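Local coordinates for protein diketoreductase (Acinetobacter baylyi, PDB 4E12) that reduces dicarbonyl compounds with NADH and, as in related 3-hydroxyacyl-CoA dehydrogenases, probably interconverts (3S)-3-hydroxyacyl-CoA and 3-oxoacyl-CoA, at residues 10-15 with 30-35; 20-25 with 175-180; 124-129 with 185-190; 141-146 with 153-158. All blocks are in the same frame, centred on the assembly; numbering follows the deposited sequence.

In the fold
All four contacts belong to the NAD-binding Rossmann domain and gather round one mixed sheet. Contact 1 comes first along the chain, joining the two opening parallel strands, and shares helix 14-25 with contact 2; their centres lie about 15 Å apart. The two cross in sequence, and contact 2 reaches over 150 residues to the end of helix 164-176, so contact 4, the hairpin of strands 139-144 and 153-158, falls within its span. The same hairpin lies within the span of contact 3, whose centre is about 11 Å from it. Val14 of contact 1 touches Asn146 of contact 4, which brings the nucleotide-binding turn close to the strand carrying His143, a residue predicted to matter for catalysis.

Contact 1: 10-15 with 30-35; sequences LGTGVL and VTAYDI. With SO4 (sulfate ion), chain H.
Gly11 N donates to Tyr33 O at 2.8 Å in the first beta-alpha-beta unit of a Rossmann fold, where strands 6-10 and 29-33 run parallel and a glycine-rich turn leads into helix 14-25. One residue further, the hydroxyl of Thr12 is the donor to Asp34 OD2; at 2.5 Å this bond is very short, and its exact length is doubtful. A chi1 of 58° puts OG1 of Thr12 at Asp34, while CG2, anti to the carbonyl carbon, faces segment 30-35 as well and reaches 4.0 Å from Ala32 CB. Threonine suits the place by offering a polar and an apolar branch at once. Asp34 OD2 also takes a weak bond from Thr12 N and one from a water, while OD1 uses its anti lone pair for Ile35 N at 2.7 Å; together these bonds hold the carboxylate's rotation. Both Thr12 and Asp34 bind NAD(+) in this protein, and an acidic residue just after the second strand commonly receives the adenosine ribose in such folds.

Behind them, Leu10 CD2 packs obliquely on Tyr33 CD2 at 4.0 Å, and Thr12 touches Ala43 of helix 37-57. The positive phi of Gly11 (104°) suits a residue without a side chain, and Gly13, the N-cap, leaves room for an anion. A sulfate sits there, perhaps where the cofactor's pyrophosphate would lie: Val14 N reaches its O4 at 2.9 Å and Leu15 N its O2 at 2.9 Å.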
loop_
_atom_site.group_PDB
_atom_site.type_symbol
_atom_site.label_atom_id
_atom_site.label_comp_id
_atom_site.label_asym_id
_atom_site.label_seq_id
_atom_site.Cartn_x
_atom_site.Cartn_y
_atom_site.Cartn_z
ATOM N N LEU A 10 29.320 -10.516 9.535
ATOM C CA LEU A 10 29.217 -11.195 10.823
ATOM C C LEU A 10 27.886 -11.918 10.883
ATOM O O LEU A 10 26.820 -11.291 10.908
ATOM C CB LEU A 10 29.283 -10.191 11.968
ATOM C CG LEU A 10 30.421 -9.180 11.935
ATOM C CD1 LEU A 10 30.333 -8.379 13.219
ATOM C CD2 LEU A 10 31.771 -9.884 11.812
ATOM N N GLY A 11 27.939 -13.239 10.894
ATOM C CA GLY A 11 26.713 -13.998 10.843
ATOM C C GLY A 11 26.477 -14.596 9.472
ATOM O O GLY A 11 26.665 -13.938 8.445
ATOM N N THR A 12 26.058 -15.850 9.447
ATOM C CA THR A 12 25.947 -16.569 8.195
ATOM C C THR A 12 24.591 -17.215 8.053
ATOM O O THR A 12 24.457 -18.245 7.386
ATOM C CB THR A 12 27.039 -17.637 8.072
ATOM O OG1 THR A 12 26.947 -18.562 9.171
ATOM C CG2 THR A 12 28.406 -16.971 8.069
ATOM N N GLY A 13 23.598 -16.609 8.696
ATOM C CA GLY A 13 22.228 -17.074 8.578
ATOM C C GLY A 13 21.606 -16.740 7.241
ATOM O O GLY A 13 22.319 -16.468 6.273
ATOM N N VAL A 14 20.278 -16.767 7.177
ATOM C CA VAL A 14 19.562 -16.448 5.944
ATOM C C VAL A 14 20.005 -15.100 5.356
ATOM O O VAL A 14 20.344 -15.020 4.172
ATOM C CB VAL A 14 18.030 -16.445 6.185
ATOM C CG1 VAL A 14 17.299 -15.951 4.951
ATOM C CG2 VAL A 14 17.554 -17.852 6.551
ATOM N N LEU A 15 20.021 -14.056 6.187
ATOM C CA LEU A 15 20.375 -12.716 5.731
ATOM C C LEU A 15 21.880 -12.530 5.556
ATOM O O LEU A 15 22.316 -11.966 4.556
ATOM C CB LEU A 15 19.830 -11.639 6.664
ATOM C CG LEU A 15 18.305 -11.546 6.767
ATOM C CD1 LEU A 15 17.894 -10.625 7.913
ATOM C CD2 LEU A 15 17.741 -11.064 5.442
ATOM N N VAL A 30 35.495 -11.195 0.364
ATOM C CA VAL A 30 34.550 -11.419 1.445
ATOM C C VAL A 30 35.069 -12.447 2.426
ATOM O O VAL A 30 35.553 -13.517 2.035
ATOM C CB VAL A 30 33.189 -11.870 0.886
ATOM C CG1 VAL A 30 32.227 -12.288 1.990
ATOM C CG2 VAL A 30 32.573 -10.745 0.069
ATOM N N THR A 31 34.962 -12.102 3.702
ATOM C CA THR A 31 35.160 -13.065 4.776
ATOM C C THR A 31 33.819 -13.244 5.490
ATOM O O THR A 31 33.193 -12.263 5.900
ATOM C CB THR A 31 36.182 -12.553 5.803
ATOM O OG1 THR A 31 37.437 -12.320 5.154
ATOM C CG2 THR A 31 36.376 -13.573 6.915
ATOM N N ALA A 32 33.369 -14.488 5.618
ATOM C CA ALA A 32 32.149 -14.781 6.362
ATOM C C ALA A 32 32.533 -15.260 7.750
ATOM O O ALA A 32 33.279 -16.232 7.890
ATOM C CB ALA A 32 31.353 -15.868 5.639
ATOM N N TYR A 33 32.016 -14.588 8.774
ATOM C CA TYR A 33 32.360 -14.921 10.142
ATOM C C TYR A 33 31.184 -15.566 10.877
ATOM O O TYR A 33 30.024 -15.161 10.728
ATOM C CB TYR A 33 32.853 -13.693 10.912
ATOM C CG TYR A 33 32.863 -13.969 12.390
ATOM C CD1 TYR A 33 33.943 -14.613 12.987
ATOM C CD2 TYR A 33 31.787 -13.596 13.195
ATOM C CE1 TYR A 33 33.950 -14.881 14.350
ATOM C CE2 TYR A 33 31.783 -13.861 14.553
ATOM C CZ TYR A 33 32.865 -14.501 15.124
ATOM O OH TYR A 33 32.861 -14.757 16.469
ATOM N N ASP A 34 31.484 -16.589 11.659
ATOM C CA ASP A 34 30.469 -17.164 12.525
ATOM C C ASP A 34 31.178 -17.880 13.671
ATOM O O ASP A 34 32.414 -17.926 13.705
ATOM C CB ASP A 34 29.519 -18.064 11.751
ATOM C CG ASP A 34 28.118 -18.085 12.354
ATOM O OD1 ASP A 34 27.978 -17.977 13.585
ATOM O OD2 ASP A 34 27.142 -18.180 11.591
ATOM N N ILE A 35 30.416 -18.441 14.601
ATOM C CA ILE A 35 30.979 -18.735 15.919
ATOM C C ILE A 35 31.835 -19.988 16.004
ATOM O O ILE A 35 32.741 -20.055 16.831
ATOM C CB ILE A 35 29.900 -18.735 17.021
ATOM C CG1 ILE A 35 28.877 -19.847 16.780
ATOM C CG2 ILE A 35 29.213 -17.382 17.061
ATOM C CD1 ILE A 35 27.769 -19.895 17.829
HETATM S S SO4 H . 19.039 -15.175 10.144
HETATM O O1 SO4 H . 17.725 -14.559 10.415
HETATM O O2 SO4 H . 19.701 -14.432 9.053
HETATM O O3 SO4 H . 19.870 -15.128 11.358
HETATM O O4 SO4 H . 18.842 -16.582 9.743
HETATM O O HOH W 1 24.511 -17.531 11.944
#

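Contact 2: 20-25 with 175-180; sequences AFQTAF and SAIGMV
Gln22 NE2 donates to Ile177 O at 2.8 Å, approaching almost in line with the carbonyl bond (C=O...N angle 161°) while the oxygen lies some way out of the glutamine's own amide plane. The side chain sets off anti to the backbone N and then bends at chi2 (71°), which swings the amide from helix 14-25 across to the chain leaving helix 164-176. Its other end is held too, since OE1 is hydrogen-bonded to the hydroxyl of Tyr54. A glutamine suits this buried site because its amide can give to a backbone carbonyl and accept from a phenol at the same time.

Beside the bond, Ile177 spreads both branches over Thr23: CD1 comes to 3.8 Å from Thr23 OG1, and CG2 to 3.9 Å from Thr23 CA. That hydroxyl is satisfied by Ile19 O in its own helix, so the threonine can present itself to a hydrocarbon neighbour without an unmet polar group. Phe28 lies against both Thr23 and Ile177. Met179 curls inward until its SD is 4.3 Å from Gln22 NE2.

Gly178, with positive phi, is the C-prime residue of a Schellman motif: its N bonds to Ser175 O at 2.8 Å, and Met179 N reaches back to Ala174 O. The contact thus joins the first helix of the Rossmann fold to the Schellman turn that closes helix 164-176.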
loop_
_atom_site.group_PDB
_atom_site.type_symbol
_atom_site.label_atom_id
_atom_site.label_comp_id
_atom_site.label_asym_id
_atom_site.label_seq_id
_atom_site.Cartn_x
_atom_site.Cartn_y
_atom_site.Cartn_z
ATOM N N ALA A 20 26.622 -11.712 2.124
ATOM C CA ALA A 20 27.981 -12.148 1.856
ATOM C C ALA A 20 28.118 -12.612 0.417
ATOM O O ALA A 20 29.079 -12.244 -0.265
ATOM C CB ALA A 20 28.384 -13.243 2.835
ATOM N N PHE A 21 27.138 -13.376 -0.068
ATOM C CA PHE A 21 27.222 -13.925 -1.404
ATOM C C PHE A 21 27.065 -12.856 -2.464
ATOM O O PHE A 21 27.838 -12.826 -3.413
ATOM C CB PHE A 21 26.225 -15.064 -1.652
ATOM C CG PHE A 21 26.554 -15.865 -2.878
ATOM C CD1 PHE A 21 27.399 -16.970 -2.788
ATOM C CD2 PHE A 21 26.034 -15.512 -4.127
ATOM C CE1 PHE A 21 27.729 -17.725 -3.935
ATOM C CE2 PHE A 21 26.353 -16.251 -5.272
ATOM C CZ PHE A 21 27.198 -17.359 -5.178
ATOM N N GLN A 22 26.063 -11.996 -2.322
ATOM C CA GLN A 22 25.891 -10.856 -3.212
ATOM C C GLN A 22 27.184 -10.037 -3.296
ATOM O O GLN A 22 27.607 -9.601 -4.370
ATOM C CB GLN A 22 24.735 -9.968 -2.710
ATOM C CG GLN A 22 24.378 -8.791 -3.639
ATOM C CD GLN A 22 23.706 -9.204 -4.943
ATOM O OE1 GLN A 22 23.440 -10.384 -5.187
ATOM N NE2 GLN A 22 23.425 -8.223 -5.791
ATOM N N THR A 23 27.820 -9.827 -2.151
ATOM C CA THR A 23 29.017 -8.998 -2.096
ATOM C C THR A 23 30.194 -9.697 -2.785
ATOM O O THR A 23 30.936 -9.075 -3.552
ATOM C CB THR A 23 29.336 -8.595 -0.637
ATOM O OG1 THR A 23 28.294 -7.746 -0.143
ATOM C CG2 THR A 23 30.647 -7.841 -0.552
ATOM N N ALA A 24 30.342 -10.990 -2.525
ATOM C CA ALA A 24 31.341 -11.809 -3.199
ATOM C C ALA A 24 31.086 -11.856 -4.712
ATOM O O ALA A 24 32.007 -11.626 -5.505
ATOM C CB ALA A 24 31.367 -13.211 -2.605
ATOM N N PHE A 25 29.838 -12.108 -5.108
ATOM C CA PHE A 25 29.479 -12.198 -6.536
ATOM C C PHE A 25 29.882 -10.936 -7.319
ATOM O O PHE A 25 30.159 -10.998 -8.522
ATOM C CB PHE A 25 27.972 -12.450 -6.687
ATOM C CG PHE A 25 27.505 -12.534 -8.116
ATOM C CD1 PHE A 25 28.026 -13.494 -8.987
ATOM C CD2 PHE A 25 26.539 -11.654 -8.594
ATOM C CE1 PHE A 25 27.583 -13.567 -10.317
ATOM C CE2 PHE A 25 26.096 -11.721 -9.906
ATOM C CZ PHE A 25 26.615 -12.673 -10.767
ATOM N N SER A 175 25.570 0.380 -4.318
ATOM C CA SER A 175 25.378 0.360 -5.762
ATOM C C SER A 175 26.326 -0.644 -6.443
ATOM O O SER A 175 25.904 -1.392 -7.331
ATOM C CB SER A 175 25.600 1.750 -6.331
ATOM O OG SER A 175 24.629 2.651 -5.839
ATOM N N ALA A 176 27.580 -0.660 -5.996
ATOM C CA ALA A 176 28.636 -1.549 -6.503
ATOM C C ALA A 176 28.285 -3.011 -6.326
ATOM O O ALA A 176 28.738 -3.858 -7.099
ATOM C CB ALA A 176 29.951 -1.263 -5.809
ATOM N N ILE A 177 27.494 -3.333 -5.302
ATOM C CA ILE A 177 27.060 -4.716 -5.167
ATOM C C ILE A 177 25.675 -4.919 -5.769
ATOM O O ILE A 177 24.987 -5.907 -5.490
ATOM C CB ILE A 177 27.112 -5.265 -3.720
ATOM C CG1 ILE A 177 26.236 -4.412 -2.797
ATOM C CG2 ILE A 177 28.561 -5.328 -3.232
ATOM C CD1 ILE A 177 25.837 -5.127 -1.521
ATOM N N GLY A 178 25.262 -3.985 -6.611
ATOM C CA GLY A 178 24.045 -4.220 -7.363
ATOM C C GLY A 178 22.750 -3.902 -6.637
ATOM O O GLY A 178 21.689 -4.361 -7.050
ATOM N N MET A 179 22.805 -3.112 -5.575
ATOM C CA MET A 179 21.586 -2.773 -4.848
ATOM C C MET A 179 21.113 -1.399 -5.290
ATOM O O MET A 179 21.898 -0.620 -5.830
ATOM C CB MET A 179 21.864 -2.707 -3.345
ATOM C CG MET A 179 22.533 -3.942 -2.777
ATOM S SD MET A 179 21.620 -5.467 -3.033
ATOM C CE MET A 179 20.139 -5.123 -2.150
ATOM N N VAL A 180 19.837 -1.101 -5.058
ATOM C CA VAL A 180 19.341 0.256 -5.219
ATOM C C VAL A 180 19.423 0.902 -3.848
ATOM O O VAL A 180 18.702 0.498 -2.938
ATOM C CB VAL A 180 17.873 0.256 -5.651
ATOM C CG1 VAL A 180 17.332 1.683 -5.673
ATOM C CG2 VAL A 180 17.737 -0.388 -7.023
#

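Contact 3: 124-129 with 185-190; sequences LLPSDL and KKEKAG
Ser127 OG meets OE1 of the Glu187 carboxylate from well out of its plane, and Leu125 CB lies on the other side of that plane, 3.7 Å from OE2. Pro126 CD crowds the OE2 end. The acid meets the first turn of helix 126-133, in the Rossmann domain, from the loop that leads from the last strand of the sheet, 180-183, to helix 193-209. Ser127 uses two groups: its backbone N reaches OE2 of Glu187 at 2.8 Å on the syn side, 19° out of the carboxylate plane, and its OG is the donor to OE1, in a bond so short (2.5 Å) that its length is doubtful. Serine fits because its short hydroxyl side chain adds a second donor beside its own backbone N, and the pair fixes the carboxylate's rotation. The extended chain of Glu187 beyond CG supplies the reach. Pro126 N, also near OE2, carries no hydrogen, so the amide of Ser127 serves instead, and the positive end of the helix would probably favour the acid's negative charge.

Alongside, Leu125 lays CD2 on the backbone of Ala189, 3.7 Å from its CA, a place where a small residue lets the leucine come close. Thr159 touches Pro126, Ser127 and Glu187 alike, while Lys185 forms backbone bonds with the second subunit. The turn is held from within by Asp128, whose OD2 receives Leu125 N at 3.1 Å. On the other segment Lys188, pointing away from the helix, curls back so that NZ donates to Ser195 OG and, at 2.8 Å and in the carbonyl plane, to Ala189 O.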
loop_
_atom_site.group_PDB
_atom_site.type_symbol
_atom_site.label_atom_id
_atom_site.label_comp_id
_atom_site.label_asym_id
_atom_site.label_seq_id
_atom_site.Cartn_x
_atom_site.Cartn_y
_atom_site.Cartn_z
ATOM N N LEU A 124 16.585 -3.112 15.890
ATOM C CA LEU A 124 17.375 -2.183 16.685
ATOM C C LEU A 124 17.865 -1.002 15.869
ATOM O O LEU A 124 18.311 -1.156 14.729
ATOM C CB LEU A 124 18.555 -2.910 17.321
ATOM C CG LEU A 124 18.195 -3.716 18.566
ATOM C CD1 LEU A 124 19.208 -4.810 18.874
ATOM C CD2 LEU A 124 18.039 -2.735 19.727
ATOM N N LEU A 125 17.773 0.180 16.461
ATOM C CA LEU A 125 18.243 1.401 15.824
ATOM C C LEU A 125 19.751 1.575 15.978
ATOM O O LEU A 125 20.335 1.160 16.981
ATOM C CB LEU A 125 17.542 2.615 16.447
ATOM C CG LEU A 125 16.028 2.719 16.283
ATOM C CD1 LEU A 125 15.549 3.996 16.952
ATOM C CD2 LEU A 125 15.706 2.775 14.794
ATOM N N PRO A 126 20.407 2.176 14.975
ATOM C CA PRO A 126 21.850 2.393 15.095
ATOM C C PRO A 126 22.188 3.219 16.333
ATOM O O PRO A 126 23.281 3.111 16.895
ATOM C CB PRO A 126 22.208 3.117 13.798
ATOM C CG PRO A 126 21.159 2.654 12.826
ATOM C CD PRO A 126 19.902 2.541 13.634
ATOM N N SER A 127 21.228 4.022 16.776
ATOM C CA SER A 127 21.369 4.752 18.027
ATOM C C SER A 127 21.368 3.833 19.233
ATOM O O SER A 127 22.022 4.131 20.233
ATOM C CB SER A 127 20.282 5.809 18.168
ATOM O OG SER A 127 20.503 6.840 17.233
ATOM N N ASP A 128 20.636 2.727 19.155
ATOM C CA ASP A 128 20.625 1.742 20.234
ATOM C C ASP A 128 21.998 1.101 20.414
ATOM O O ASP A 128 22.316 0.587 21.490
ATOM C CB ASP A 128 19.583 0.641 19.973
ATOM C CG ASP A 128 18.155 1.146 20.059
ATOM O OD1 ASP A 128 17.939 2.204 20.679
ATOM O OD2 ASP A 128 17.242 0.489 19.508
ATOM N N LEU A 129 22.814 1.146 19.365
ATOM C CA LEU A 129 24.025 0.336 19.308
ATOM C C LEU A 129 25.300 1.167 19.169
ATOM O O LEU A 129 26.400 0.656 19.392
ATOM C CB LEU A 129 23.922 -0.631 18.122
ATOM C CG LEU A 129 22.755 -1.617 18.074
ATOM C CD1 LEU A 129 22.678 -2.309 16.721
ATOM C CD2 LEU A 129 22.843 -2.627 19.209
ATOM N N LYS A 185 17.613 10.061 5.658
ATOM C CA LYS A 185 18.308 11.272 6.078
ATOM C C LYS A 185 18.358 11.389 7.602
ATOM O O LYS A 185 19.170 12.134 8.154
ATOM C CB LYS A 185 17.643 12.506 5.440
ATOM C CG LYS A 185 17.739 12.498 3.913
ATOM C CD LYS A 185 16.885 13.565 3.244
ATOM C CE LYS A 185 17.021 13.472 1.722
ATOM N NZ LYS A 185 16.170 14.460 0.998
ATOM N N LYS A 186 17.495 10.634 8.271
ATOM C CA LYS A 186 17.430 10.603 9.721
ATOM C C LYS A 186 17.001 9.202 10.133
ATOM O O LYS A 186 16.406 8.474 9.336
ATOM C CB LYS A 186 16.359 11.569 10.240
ATOM C CG LYS A 186 16.566 13.031 9.934
ATOM C CD LYS A 186 15.487 13.859 10.627
ATOM C CE LYS A 186 15.654 15.348 10.361
ATOM N NZ LYS A 186 14.604 16.161 11.042
ATOM N N GLU A 187 17.273 8.822 11.372
ATOM C CA GLU A 187 16.787 7.531 11.842
ATOM C C GLU A 187 15.276 7.431 11.830
ATOM O O GLU A 187 14.557 8.406 12.073
ATOM C CB GLU A 187 17.267 7.213 13.244
ATOM C CG GLU A 187 18.702 6.835 13.354
ATOM C CD GLU A 187 18.982 6.289 14.724
ATOM O OE1 GLU A 187 18.532 6.917 15.706
ATOM O OE2 GLU A 187 19.610 5.219 14.818
ATOM N N LYS A 188 14.814 6.222 11.567
ATOM C CA LYS A 188 13.408 5.890 11.581
ATOM C C LYS A 188 13.294 4.387 11.787
ATOM O O LYS A 188 13.827 3.601 11.000
ATOM C CB LYS A 188 12.762 6.296 10.248
ATOM C CG LYS A 188 11.290 5.909 10.102
ATOM C CD LYS A 188 10.374 6.687 11.040
ATOM C CE LYS A 188 8.945 6.190 10.950
ATOM N NZ LYS A 188 8.831 4.808 11.488
ATOM N N ALA A 189 12.616 3.982 12.853
ATOM C CA ALA A 189 12.388 2.567 13.073
ATOM C C ALA A 189 11.584 2.022 11.907
ATOM O O ALA A 189 10.597 2.632 11.488
ATOM C CB ALA A 189 11.631 2.343 14.369
ATOM N N GLY A 190 12.000 0.866 11.411
ATOM C CA GLY A 190 11.381 0.281 10.233
ATOM C C GLY A 190 11.850 0.901 8.929
ATOM O O GLY A 190 11.322 0.582 7.862
#

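Contact 4: 141-146 with 153-158; sequences ALHFAN and TAEVMG. With SO4 (sulfate ion), chain J.
Strands 141-144 and 153-158 form an antiparallel hairpin, their axes 4.5 Å apart at closest and 158° between directions, with Ala141-Met157 and His143-Glu155 as hydrogen-bonded pairs. On the face carrying these two pairs, His143 and Glu155 lie side by side and point the same way. His143 ND1 donates to Glu155 OE1 at 2.9 Å, the oxygen lying in the ring plane at the edge, and ring and carboxylate are nearly coplanar. A chi1 of -175° lays the imidazole alongside Glu155. Its NE2 bonds to OG of Ser122, a residue that binds NAD(+), so both nitrogens are held. Glu155 OE2 in turn takes the amides of Val192 and Leu193, so the acid that orients the histidine is itself fixed. Tyr191 stacks on the imidazole. This arrangement is consistent with the catalytic importance predicted for His143.

Leu142, on the other face, packs CD1 against Val156 CG2 at 3.7 Å and Ala154 CB at 4.1 Å, the small alanine admitting the branched leucine. Helix 164-176 covers this face through Val170, Phe173 and Tyr167, Phe144 meets Ile19 of helix 14-25, and the hairpin runs in the sheet between strand 116-119 and strand 180-183.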
loop_
_atom_site.group_PDB
_atom_site.type_symbol
_atom_site.label_atom_id
_atom_site.label_comp_id
_atom_site.label_asym_id
_atom_site.label_seq_id
_atom_site.Cartn_x
_atom_site.Cartn_y
_atom_site.Cartn_z
ATOM N N ALA A 141 23.439 1.994 9.532
ATOM C CA ALA A 141 22.680 0.810 9.172
ATOM C C ALA A 141 22.700 0.658 7.670
ATOM O O ALA A 141 22.601 1.651 6.947
ATOM C CB ALA A 141 21.250 0.911 9.676
ATOM N N LEU A 142 22.863 -0.584 7.220
ATOM C CA LEU A 142 22.719 -0.971 5.826
ATOM C C LEU A 142 21.779 -2.165 5.833
ATOM O O LEU A 142 22.171 -3.279 6.194
ATOM C CB LEU A 142 24.079 -1.369 5.242
ATOM C CG LEU A 142 24.096 -1.653 3.736
ATOM C CD1 LEU A 142 23.744 -0.356 3.003
ATOM C CD2 LEU A 142 25.462 -2.164 3.307
ATOM N N HIS A 143 20.539 -1.920 5.432
ATOM C CA HIS A 143 19.450 -2.851 5.647
ATOM C C HIS A 143 18.995 -3.427 4.323
ATOM O O HIS A 143 18.602 -2.696 3.410
ATOM C CB HIS A 143 18.299 -2.131 6.345
ATOM C CG HIS A 143 17.157 -3.027 6.726
ATOM N ND1 HIS A 143 15.892 -2.876 6.201
ATOM C CD2 HIS A 143 17.092 -4.083 7.572
ATOM C CE1 HIS A 143 15.094 -3.802 6.709
ATOM N NE2 HIS A 143 15.799 -4.546 7.543
ATOM N N PHE A 144 19.076 -4.745 4.237
ATOM C CA PHE A 144 18.709 -5.520 3.051
ATOM C C PHE A 144 17.332 -6.167 3.226
ATOM O O PHE A 144 16.783 -6.213 4.329
ATOM C CB PHE A 144 19.736 -6.634 2.854
ATOM C CG PHE A 144 21.118 -6.135 2.581
ATOM C CD1 PHE A 144 21.925 -5.673 3.617
ATOM C CD2 PHE A 144 21.621 -6.125 1.284
ATOM C CE1 PHE A 144 23.217 -5.207 3.357
ATOM C CE2 PHE A 144 22.896 -5.667 1.022
ATOM C CZ PHE A 144 23.696 -5.207 2.056
ATOM N N ALA A 145 16.797 -6.708 2.133
ATOM C CA ALA A 145 15.515 -7.398 2.165
ATOM C C ALA A 145 15.723 -8.851 1.756
ATOM O O ALA A 145 16.558 -9.134 0.897
ATOM C CB ALA A 145 14.554 -6.729 1.194
ATOM N N ASN A 146 14.959 -9.770 2.338
ATOM C CA ASN A 146 15.136 -11.193 2.022
ATOM C C ASN A 146 15.070 -11.397 0.487
ATOM O O ASN A 146 14.245 -10.783 -0.200
ATOM C CB ASN A 146 14.065 -12.024 2.731
ATOM C CG ASN A 146 14.382 -13.507 2.732
ATOM O OD1 ASN A 146 15.527 -13.913 2.514
ATOM N ND2 ASN A 146 13.365 -14.325 2.968
ATOM N N THR A 153 16.841 -3.657 -2.703
ATOM C CA THR A 153 17.023 -2.382 -2.024
ATOM C C THR A 153 18.021 -2.521 -0.881
ATOM O O THR A 153 18.128 -3.581 -0.258
ATOM C CB THR A 153 15.710 -1.829 -1.467
ATOM O OG1 THR A 153 15.115 -2.799 -0.599
ATOM C CG2 THR A 153 14.758 -1.486 -2.601
ATOM N N ALA A 154 18.778 -1.457 -0.647
ATOM C CA ALA A 154 19.658 -1.361 0.509
ATOM C C ALA A 154 19.360 -0.029 1.168
ATOM O O ALA A 154 19.718 1.035 0.654
ATOM C CB ALA A 154 21.127 -1.454 0.101
ATOM N N GLU A 155 18.652 -0.086 2.292
ATOM C CA GLU A 155 18.291 1.108 3.034
ATOM C C GLU A 155 19.424 1.551 3.923
ATOM O O GLU A 155 19.817 0.826 4.843
ATOM C CB GLU A 155 17.046 0.847 3.870
ATOM C CG GLU A 155 15.818 0.631 2.988
ATOM C CD GLU A 155 14.585 0.169 3.755
ATOM O OE1 GLU A 155 14.674 -0.837 4.486
ATOM O OE2 GLU A 155 13.524 0.812 3.621
ATOM N N VAL A 156 19.931 2.744 3.641
ATOM C CA VAL A 156 21.086 3.297 4.334
ATOM C C VAL A 156 20.616 4.309 5.360
ATOM O O VAL A 156 19.910 5.262 5.028
ATOM C CB VAL A 156 22.044 4.008 3.357
ATOM C CG1 VAL A 156 23.268 4.543 4.111
ATOM C CG2 VAL A 156 22.473 3.046 2.251
ATOM N N MET A 157 21.008 4.110 6.611
ATOM C CA MET A 157 20.496 4.950 7.677
ATOM C C MET A 157 21.532 5.075 8.789
ATOM O O MET A 157 21.835 4.093 9.470
ATOM C CB MET A 157 19.213 4.311 8.220
ATOM C CG MET A 157 18.418 5.138 9.206
ATOM S SD MET A 157 16.938 4.258 9.748
ATOM C CE MET A 157 17.662 3.152 10.954
ATOM N N GLY A 158 22.064 6.279 8.972
ATOM C CA GLY A 158 23.032 6.499 10.034
ATOM C C GLY A 158 22.467 7.204 11.249
ATOM O O GLY A 158 21.251 7.377 11.373
HETATM S S SO4 J . 14.241 -18.077 2.553
HETATM O O1 SO4 J . 15.159 -17.046 2.028
HETATM O O2 SO4 J . 15.029 -19.263 2.955
HETATM O O3 SO4 J . 13.273 -18.442 1.496
HETATM O O4 SO4 J . 13.514 -17.544 3.727
HETATM O O HOH W 2 16.080 -2.956 2.129
#